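Local coordinates for protein chitinase (Paenibacillus sp. FPU-7, PDB 5GZT) that probably cleaves chitin and chitodextrins at internal beta-1,4 linkages between N-acetylglucosamine units, using two family 18 glycosidase modules joined through an immunoglobulin-like domain, at residues A605-E610 with L744-T749; T648-G653 with L678-L683; S690-S695 with V734-K739. All coordinates share one frame; numbering follows the deposited sequence.

Interaction 1: A605-E610 with L744-T749; sequences AAYKAE and LEANMT
Ala606 sets its methyl group against the side chain of Glu745, with CB 3.9 Å from Glu745 CG. The acid chain bends at chi2, and its carboxylate is held by Thr682, which bonds to OE2. Arg641 of helix 633-642 also packs on both Ala606 and Glu745. The next residue, Tyr607, carries most of the contact. Its CG lies beside the backbone N and anti to the carbonyl carbon (chi1 -81°), and the ring reaches from the helix to the loop. The hydroxyl donates a short hydrogen bond to the backbone carbonyl of Leu744, with OH to O at 2.6 Å. That oxygen sits in the plane of the ring, at its edge. The contact joins helix 602-614 of the first family 18 glycosidase module to a loop of the immunoglobulin-like domain, between strands 732-738 and 754-759. The C=O...OH angle at Leu744 is 146°, and the hydroxyl is tilted 16° from the carbonyl plane. Ala746 borders the same hydroxyl: its CB is 3.9 Å from Tyr607 OH. The side chain of Tyr607 also touches Lys586.

Interaction 2: T648-G653 with L678-L683; sequences TPLSVG and LTQGTL
Val652 turns CG1 anti to its backbone N (chi1 175°), and Leu678 has CG beside its own N. These torsions bring Val652 CG1 to 3.8 Å from Leu678 CD2. The two side chains slant across each other. Val652 CG1 also lies 3.5 Å from the carbonyl O of Gln680. Gln680 is extended, and its aliphatic part passes alongside the carbonyl of Ser651: CG is 3.4 Å from Ser651 O. The side chains of Leu650 and Gln680 meet at about a right angle.

The backbones meet at Gly653. Its N-H gives a nearly straight bond to Gln680 O (3.1 Å, 169° at the hydrogen). Its carbonyl O takes Thr679 N at 2.9 Å and, weakly, Gln680 N at 3.4 Å. Thr679 N approaches from above the carbonyl plane, 57° out of it. A CA-H...O contact from Leu678 CA to Gly653 O accompanies these bonds. Thr679 OG1 lies 3.1 Å from Gly653 C, close against the backbone. Ser651 OG bonds to Thr749, and Val652 packs on Val743 and Val738 as well. Thr679 and Gln680 together oppose Gly653 across an antiparallel pair, which is a classic beta bulge, here at the corner where strand 668-678 ends.

Interaction 3: S690-S695 with V734-K739; sequences SDVTVS and VRVVVK. With FMT (formic acid), chain J.
Arg735 O is gripped by two donors. Ser695 N reaches it at 2.9 Å, and a water donates to it at 2.9 Å. The same water is hydrogen-bonded to Thr693 OG1, so it bridges the two strands beside their backbone bonds. Thr693 holds OG1 between its backbone N and carbonyl carbon (chi1 71°). This turns the hydroxyl toward the neighbouring strand, 3.4 Å from Val737 CB, where the two side chains lie side by side.

Strands 692-695 and 734-738 run antiparallel, with 168° between their directions. Thr693 with Val737 and Ser695 with Arg735 are hydrogen-bonded pairs, each closed by two N-H...O bonds. Val692 with Val738 and Val694 with Val736 are non-hydrogen-bonded pairs. A further bond, Lys739 N to Asp691 O at 2.8 Å, continues the ladder past the strand ends.

Val692, Val694, Val736 and Val738 share one face. Val692 CG1 meets Val736 CG1 at 3.6 Å, and Val734 CG1 packs on Val694 CG1 at 3.7 Å; both pairs are diagonal neighbours. Val705 packs on Val692 and Val694. The other face carries Thr693, Ser695, Arg735 and Val737. Arg735 NE makes a salt bridge to Asp733, and its NH2 bonds to Gly1009 O of the second glycosidase module. Lys739 NZ pairs with Asp750.

Strand 692-695 is outermost in its sheet within this chain, in the immunoglobulin-like domain. Val694 N points away from strand 734-738 and donates to an oxygen, O1, of a bound formic acid at 3.0 Å. This molecule, probably from the crystallisation liquor, also bonds to Tyr703 OH. The chemistry therefore divides the pair: a face of four valines that packs apolarly, and a face where one water ties Thr693 OG1 to Arg735 O beside the backbone bonds.

How the interactions relate
Interactions 1 and 2 adjoin, with centres 9 Å apart. They are joined by Glu745 OE2 to Thr682 OG1 at 2.6 Å and by Leu744 N to Thr682 O at 2.9 Å, both probable hydrogen bonds. Interactions 2 and 3 meet by apolar packing: Val738 CG1 lies 3.9 Å from Val652 CG1 and 4.1 Å from Leu683 CD2. Their centres are 14 Å apart. Interactions 1 and 3 do not touch; their centres are 21 Å apart. Along the chain, interactions 2 and 3 follow one another inside the loop closed by interaction 1. Together they lead from the first glycosidase module into the immunoglobulin-like domain. The bound formic acid lies at interaction 3, where Arg735 reaches the second module.

Interaction 1: A605-E610 with L744-T749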
loop_
_atom_site.group_PDB
_atom_site.type_symbol
_atom_site.label_atom_id
_atom_site.label_comp_id
_atom_site.label_asym_id
_atom_site.label_seq_id
_atom_site.Cartn_x
_atom_site.Cartn_y
_atom_site.Cartn_z
ATOM N N ALA B 605 6.114 12.803 -3.433
ATOM C CA ALA B 605 5.768 11.425 -3.529
ATOM C C ALA B 605 6.870 10.613 -4.242
ATOM O O ALA B 605 7.204 9.516 -3.754
ATOM C CB ALA B 605 4.429 11.156 -4.136
ATOM N N ALA B 606 7.492 11.164 -5.276
ATOM C CA ALA B 606 8.552 10.415 -5.973
ATOM C C ALA B 606 9.821 10.307 -5.119
ATOM O O ALA B 606 10.353 9.258 -5.032
ATOM C CB ALA B 606 8.905 11.010 -7.308
ATOM N N TYR B 607 10.210 11.362 -4.414
ATOM C CA TYR B 607 11.348 11.281 -3.510
ATOM C C TYR B 607 11.137 10.320 -2.341
ATOM O O TYR B 607 12.074 9.591 -1.979
ATOM C CB TYR B 607 11.782 12.663 -3.022
ATOM C CG TYR B 607 12.648 13.353 -4.042
ATOM C CD1 TYR B 607 13.989 12.967 -4.203
ATOM C CD2 TYR B 607 12.111 14.244 -4.973
ATOM C CE1 TYR B 607 14.779 13.558 -5.140
ATOM C CE2 TYR B 607 12.895 14.805 -5.955
ATOM C CZ TYR B 607 14.227 14.517 -6.017
ATOM O OH TYR B 607 15.005 15.103 -6.995
ATOM N N LYS B 608 9.893 10.201 -1.914
ATOM C CA LYS B 608 9.508 9.372 -0.830
ATOM C C LYS B 608 9.503 7.907 -1.232
ATOM O O LYS B 608 10.060 7.074 -0.492
ATOM C CB LYS B 608 8.185 9.845 -0.329
ATOM C CG LYS B 608 7.786 9.591 1.063
ATOM C CD LYS B 608 7.321 10.965 1.600
ATOM C CE LYS B 608 6.123 10.866 2.332
ATOM N NZ LYS B 608 5.939 12.158 3.061
ATOM N N ALA B 609 8.948 7.605 -2.392
ATOM C CA ALA B 609 9.053 6.309 -2.994
ATOM C C ALA B 609 10.539 5.900 -3.201
ATOM O O ALA B 609 10.912 4.718 -2.931
ATOM C CB ALA B 609 8.298 6.262 -4.339
ATOM N N GLU B 610 11.369 6.808 -3.692
ATOM C CA GLU B 610 12.758 6.514 -3.846
ATOM C C GLU B 610 13.461 6.291 -2.477
ATOM O O GLU B 610 14.322 5.421 -2.349
ATOM C CB GLU B 610 13.478 7.499 -4.766
ATOM C CG GLU B 610 12.917 7.624 -6.185
ATOM C CD GLU B 610 12.921 6.307 -7.030
ATOM O OE1 GLU B 610 13.754 5.422 -6.745
ATOM O OE2 GLU B 610 12.084 6.132 -7.981
ATOM N N LEU B 744 11.955 18.292 -11.179
ATOM C CA LEU B 744 12.481 18.239 -9.847
ATOM C C LEU B 744 13.005 16.843 -9.559
ATOM O O LEU B 744 13.890 16.699 -8.774
ATOM C CB LEU B 744 11.314 18.582 -8.839
ATOM C CG LEU B 744 10.947 20.073 -8.800
ATOM C CD1 LEU B 744 9.751 20.376 -7.877
ATOM C CD2 LEU B 744 12.087 20.938 -8.392
ATOM N N GLU B 745 12.371 15.833 -10.111
ATOM C CA GLU B 745 12.774 14.484 -9.913
ATOM C C GLU B 745 14.155 14.292 -10.515
ATOM O O GLU B 745 14.519 14.932 -11.502
ATOM C CB GLU B 745 11.800 13.516 -10.605
ATOM C CG GLU B 745 10.409 13.432 -9.963
ATOM C CD GLU B 745 9.431 14.557 -10.404
ATOM O OE1 GLU B 745 9.860 15.471 -11.120
ATOM O OE2 GLU B 745 8.245 14.532 -10.051
ATOM N N ALA B 746 14.895 13.381 -9.980
ATOM C CA ALA B 746 16.350 13.246 -10.266
ATOM C C ALA B 746 16.697 12.564 -11.577
ATOM O O ALA B 746 17.566 13.047 -12.288
ATOM C CB ALA B 746 17.036 12.477 -9.115
ATOM N N ASN B 747 16.134 11.433 -11.916
ATOM C CA ASN B 747 16.794 10.771 -13.098
ATOM C C ASN B 747 15.805 10.444 -14.224
ATOM O O ASN B 747 15.884 9.406 -14.850
ATOM C CB ASN B 747 17.534 9.471 -12.656
ATOM C CG ASN B 747 18.654 9.737 -11.648
ATOM O OD1 ASN B 747 19.711 10.330 -11.970
ATOM N ND2 ASN B 747 18.420 9.312 -10.409
ATOM N N MET B 748 14.907 11.374 -14.507
ATOM C CA MET B 748 13.975 11.178 -15.615
ATOM C C MET B 748 14.606 11.464 -16.965
ATOM O O MET B 748 15.658 12.063 -17.061
ATOM C CB MET B 748 12.803 12.048 -15.396
ATOM C CG MET B 748 12.157 11.740 -14.078
ATOM S SD MET B 748 10.540 12.479 -13.750
ATOM C CE MET B 748 9.455 11.531 -14.884
ATOM N N THR B 749 13.992 10.972 -18.027
ATOM C CA THR B 749 14.444 11.261 -19.362
ATOM C C THR B 749 13.439 12.180 -20.078
ATOM O O THR B 749 12.337 12.360 -19.626
ATOM C CB THR B 749 14.601 9.986 -20.148
ATOM O OG1 THR B 749 13.385 9.256 -20.063
ATOM C CG2 THR B 749 15.762 9.154 -19.541
#

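Interaction 2: T648-G653 with L678-L683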
loop_
_atom_site.group_PDB
_atom_site.type_symbol
_atom_site.label_atom_id
_atom_site.label_comp_id
_atom_site.label_asym_id
_atom_site.label_seq_id
_atom_site.Cartn_x
_atom_site.Cartn_y
_atom_site.Cartn_z
ATOM N N THR B 648 15.166 0.899 -16.407
ATOM C CA THR B 648 14.553 1.936 -17.288
ATOM C C THR B 648 14.033 3.141 -16.487
ATOM O O THR B 648 13.038 3.032 -15.757
ATOM C CB THR B 648 13.423 1.411 -18.180
ATOM O OG1 THR B 648 13.734 0.070 -18.593
ATOM C CG2 THR B 648 13.226 2.364 -19.406
ATOM N N PRO B 649 14.719 4.274 -16.607
ATOM C CA PRO B 649 14.202 5.445 -15.921
ATOM C C PRO B 649 12.856 5.908 -16.540
ATOM O O PRO B 649 12.564 5.634 -17.743
ATOM C CB PRO B 649 15.313 6.481 -16.071
ATOM C CG PRO B 649 16.478 5.762 -16.685
ATOM C CD PRO B 649 15.901 4.599 -17.424
ATOM N N LEU B 650 12.048 6.521 -15.680
ATOM C CA LEU B 650 10.783 7.068 -16.077
ATOM C C LEU B 650 11.039 8.272 -16.983
ATOM O O LEU B 650 11.925 9.070 -16.747
ATOM C CB LEU B 650 9.977 7.442 -14.835
ATOM C CG LEU B 650 9.627 6.293 -13.890
ATOM C CD1 LEU B 650 9.089 6.740 -12.516
ATOM C CD2 LEU B 650 8.621 5.403 -14.590
ATOM N N SER B 651 10.299 8.337 -18.083
ATOM C CA SER B 651 10.186 9.489 -18.938
ATOM C C SER B 651 9.226 10.570 -18.414
ATOM O O SER B 651 8.194 10.286 -17.918
ATOM C CB SER B 651 9.595 9.024 -20.300
ATOM O OG SER B 651 10.695 8.642 -21.081
ATOM N N VAL B 652 9.553 11.828 -18.606
ATOM C CA VAL B 652 8.587 12.882 -18.409
ATOM C C VAL B 652 7.458 12.595 -19.442
ATOM O O VAL B 652 7.744 12.150 -20.552
ATOM C CB VAL B 652 9.222 14.238 -18.651
ATOM C CG1 VAL B 652 8.176 15.371 -18.576
ATOM C CG2 VAL B 652 10.337 14.580 -17.635
ATOM N N GLY B 653 6.222 12.792 -19.031
ATOM C CA GLY B 653 4.983 12.594 -19.803
ATOM C C GLY B 653 4.239 13.962 -19.830
ATOM O O GLY B 653 4.250 14.760 -18.830
ATOM N N LEU B 678 2.108 18.379 -17.255
ATOM C CA LEU B 678 2.820 17.153 -17.137
ATOM C C LEU B 678 1.926 16.129 -16.491
ATOM O O LEU B 678 1.150 16.422 -15.578
ATOM C CB LEU B 678 4.122 17.335 -16.405
ATOM C CG LEU B 678 5.312 17.883 -17.190
ATOM C CD1 LEU B 678 5.172 19.261 -17.856
ATOM C CD2 LEU B 678 6.531 17.917 -16.267
ATOM N N THR B 679 2.000 14.906 -17.019
ATOM C CA THR B 679 1.376 13.742 -16.510
ATOM C C THR B 679 2.370 12.893 -15.753
ATOM O O THR B 679 1.964 12.070 -14.982
ATOM C CB THR B 679 0.854 12.793 -17.597
ATOM O OG1 THR B 679 1.884 12.510 -18.520
ATOM C CG2 THR B 679 -0.190 13.467 -18.377
ATOM N N GLN B 680 3.637 13.087 -15.950
ATOM C CA GLN B 680 4.650 12.307 -15.228
ATOM C C GLN B 680 5.845 13.211 -15.090
ATOM O O GLN B 680 6.278 13.771 -16.083
ATOM C CB GLN B 680 4.913 10.981 -15.936
ATOM C CG GLN B 680 6.007 10.201 -15.271
ATOM C CD GLN B 680 6.029 8.721 -15.625
ATOM O OE1 GLN B 680 6.717 8.309 -16.582
ATOM N NE2 GLN B 680 5.333 7.912 -14.819
ATOM N N GLY B 681 6.337 13.425 -13.844
ATOM C CA GLY B 681 7.376 14.431 -13.612
ATOM C C GLY B 681 6.755 15.719 -13.132
ATOM O O GLY B 681 5.575 15.983 -13.418
ATOM N N THR B 682 7.553 16.549 -12.460
ATOM C CA THR B 682 7.102 17.773 -11.850
ATOM C C THR B 682 8.028 18.875 -12.217
ATOM O O THR B 682 9.173 18.856 -11.796
ATOM C CB THR B 682 7.030 17.588 -10.313
ATOM O OG1 THR B 682 6.373 16.309 -9.997
ATOM C CG2 THR B 682 6.327 18.712 -9.692
ATOM N N LEU B 683 7.542 19.914 -12.926
ATOM C CA LEU B 683 8.371 21.037 -13.265
ATOM C C LEU B 683 8.903 21.732 -11.985
ATOM O O LEU B 683 8.220 21.838 -10.972
ATOM C CB LEU B 683 7.641 22.105 -14.090
ATOM C CG LEU B 683 6.966 21.686 -15.412
ATOM C CD1 LEU B 683 6.178 22.842 -15.959
ATOM C CD2 LEU B 683 8.073 21.235 -16.354
#

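Interaction 3: S690-S695 with V734-K739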
loop_
_atom_site.group_PDB
_atom_site.type_symbol
_atom_site.label_atom_id
_atom_site.label_comp_id
_atom_site.label_asym_id
_atom_site.label_seq_id
_atom_site.Cartn_x
_atom_site.Cartn_y
_atom_site.Cartn_z
ATOM N N SER B 690 16.229 26.424 -21.678
ATOM C CA SER B 690 16.963 25.229 -22.118
ATOM C C SER B 690 16.234 23.967 -21.616
ATOM O O SER B 690 16.536 22.833 -22.042
ATOM C CB SER B 690 18.487 25.358 -21.735
ATOM O OG SER B 690 18.620 25.319 -20.310
ATOM N N ASP B 691 15.192 24.141 -20.756
ATOM C CA ASP B 691 14.452 23.018 -20.267
ATOM C C ASP B 691 13.338 22.489 -21.211
ATOM O O ASP B 691 12.754 21.427 -20.950
ATOM C CB ASP B 691 13.778 23.407 -18.955
ATOM C CG ASP B 691 14.803 23.716 -17.823
ATOM O OD1 ASP B 691 15.925 23.174 -17.925
ATOM O OD2 ASP B 691 14.368 24.467 -16.896
ATOM N N VAL B 692 13.051 23.223 -22.270
ATOM C CA VAL B 692 12.024 22.853 -23.219
ATOM C C VAL B 692 12.534 23.131 -24.644
ATOM O O VAL B 692 13.047 24.264 -24.901
ATOM C CB VAL B 692 10.748 23.699 -22.991
ATOM C CG1 VAL B 692 9.664 23.350 -24.010
ATOM C CG2 VAL B 692 10.147 23.421 -21.610
ATOM N N THR B 693 12.282 22.209 -25.588
ATOM C CA THR B 693 12.565 22.540 -26.991
ATOM C C THR B 693 11.283 22.521 -27.790
ATOM O O THR B 693 10.448 21.603 -27.634
ATOM C CB THR B 693 13.556 21.559 -27.653
ATOM O OG1 THR B 693 12.889 20.332 -27.834
ATOM C CG2 THR B 693 14.767 21.296 -26.795
ATOM N N VAL B 694 11.089 23.516 -28.633
ATOM C CA VAL B 694 9.882 23.635 -29.428
ATOM C C VAL B 694 10.322 23.651 -30.907
ATOM O O VAL B 694 11.148 24.453 -31.266
ATOM C CB VAL B 694 9.140 24.948 -29.115
ATOM C CG1 VAL B 694 7.826 25.040 -29.958
ATOM C CG2 VAL B 694 8.917 25.068 -27.560
ATOM N N SER B 695 9.722 22.815 -31.759
ATOM C CA SER B 695 10.012 22.891 -33.187
ATOM C C SER B 695 8.679 23.080 -33.933
ATOM O O SER B 695 7.595 22.653 -33.457
ATOM C CB SER B 695 10.643 21.603 -33.652
ATOM O OG SER B 695 9.645 20.660 -33.613
ATOM N N VAL B 734 3.342 21.562 -34.321
ATOM C CA VAL B 734 4.312 22.104 -33.369
ATOM C C VAL B 734 4.654 21.015 -32.333
ATOM O O VAL B 734 3.752 20.370 -31.842
ATOM C CB VAL B 734 3.744 23.378 -32.685
ATOM C CG1 VAL B 734 4.740 23.968 -31.691
ATOM C CG2 VAL B 734 3.449 24.410 -33.723
ATOM N N ARG B 735 5.934 20.740 -32.076
ATOM C CA ARG B 735 6.316 19.638 -31.230
ATOM C C ARG B 735 7.114 20.228 -30.035
ATOM O O ARG B 735 8.029 20.994 -30.241
ATOM C CB ARG B 735 7.199 18.622 -32.000
ATOM C CG ARG B 735 6.470 17.880 -33.089
ATOM C CD ARG B 735 5.662 16.807 -32.449
ATOM N NE ARG B 735 4.811 16.120 -33.373
ATOM C CZ ARG B 735 4.237 14.945 -33.181
ATOM N NH1 ARG B 735 4.441 14.234 -32.084
ATOM N NH2 ARG B 735 3.496 14.424 -34.139
ATOM N N VAL B 736 6.795 19.782 -28.818
ATOM C CA VAL B 736 7.331 20.329 -27.571
ATOM C C VAL B 736 7.975 19.208 -26.795
ATOM O O VAL B 736 7.329 18.246 -26.444
ATOM C CB VAL B 736 6.203 20.956 -26.690
ATOM C CG1 VAL B 736 6.804 21.596 -25.431
ATOM C CG2 VAL B 736 5.522 22.048 -27.528
ATOM N N VAL B 737 9.278 19.288 -26.566
ATOM C CA VAL B 737 9.880 18.270 -25.735
ATOM C C VAL B 737 10.200 18.930 -24.376
ATOM O O VAL B 737 10.789 19.988 -24.355
ATOM C CB VAL B 737 11.204 17.771 -26.344
ATOM C CG1 VAL B 737 11.953 16.939 -25.323
ATOM C CG2 VAL B 737 10.941 16.987 -27.682
ATOM N N VAL B 738 9.797 18.272 -23.290
ATOM C CA VAL B 738 10.107 18.702 -21.944
ATOM C C VAL B 738 11.322 17.936 -21.470
ATOM O O VAL B 738 11.281 16.700 -21.302
ATOM C CB VAL B 738 8.922 18.432 -20.998
ATOM C CG1 VAL B 738 9.182 19.009 -19.613
ATOM C CG2 VAL B 738 7.690 19.088 -21.531
ATOM N N LYS B 739 12.408 18.657 -21.284
ATOM C CA LYS B 739 13.681 17.972 -21.034
ATOM C C LYS B 739 13.749 17.485 -19.620
ATOM O O LYS B 739 13.037 18.019 -18.739
ATOM C CB LYS B 739 14.856 18.908 -21.273
ATOM C CG LYS B 739 14.873 19.537 -22.617
ATOM C CD LYS B 739 15.287 18.625 -23.722
ATOM C CE LYS B 739 16.803 18.451 -23.772
ATOM N NZ LYS B 739 17.096 17.167 -24.511
HETATM C C FMT J . 14.075 25.471 -28.822
HETATM O O1 FMT J . 13.030 25.782 -28.183
HETATM O O2 FMT J . 15.220 24.952 -28.266
HETATM O O HOH W 1 10.754 19.951 -30.064
#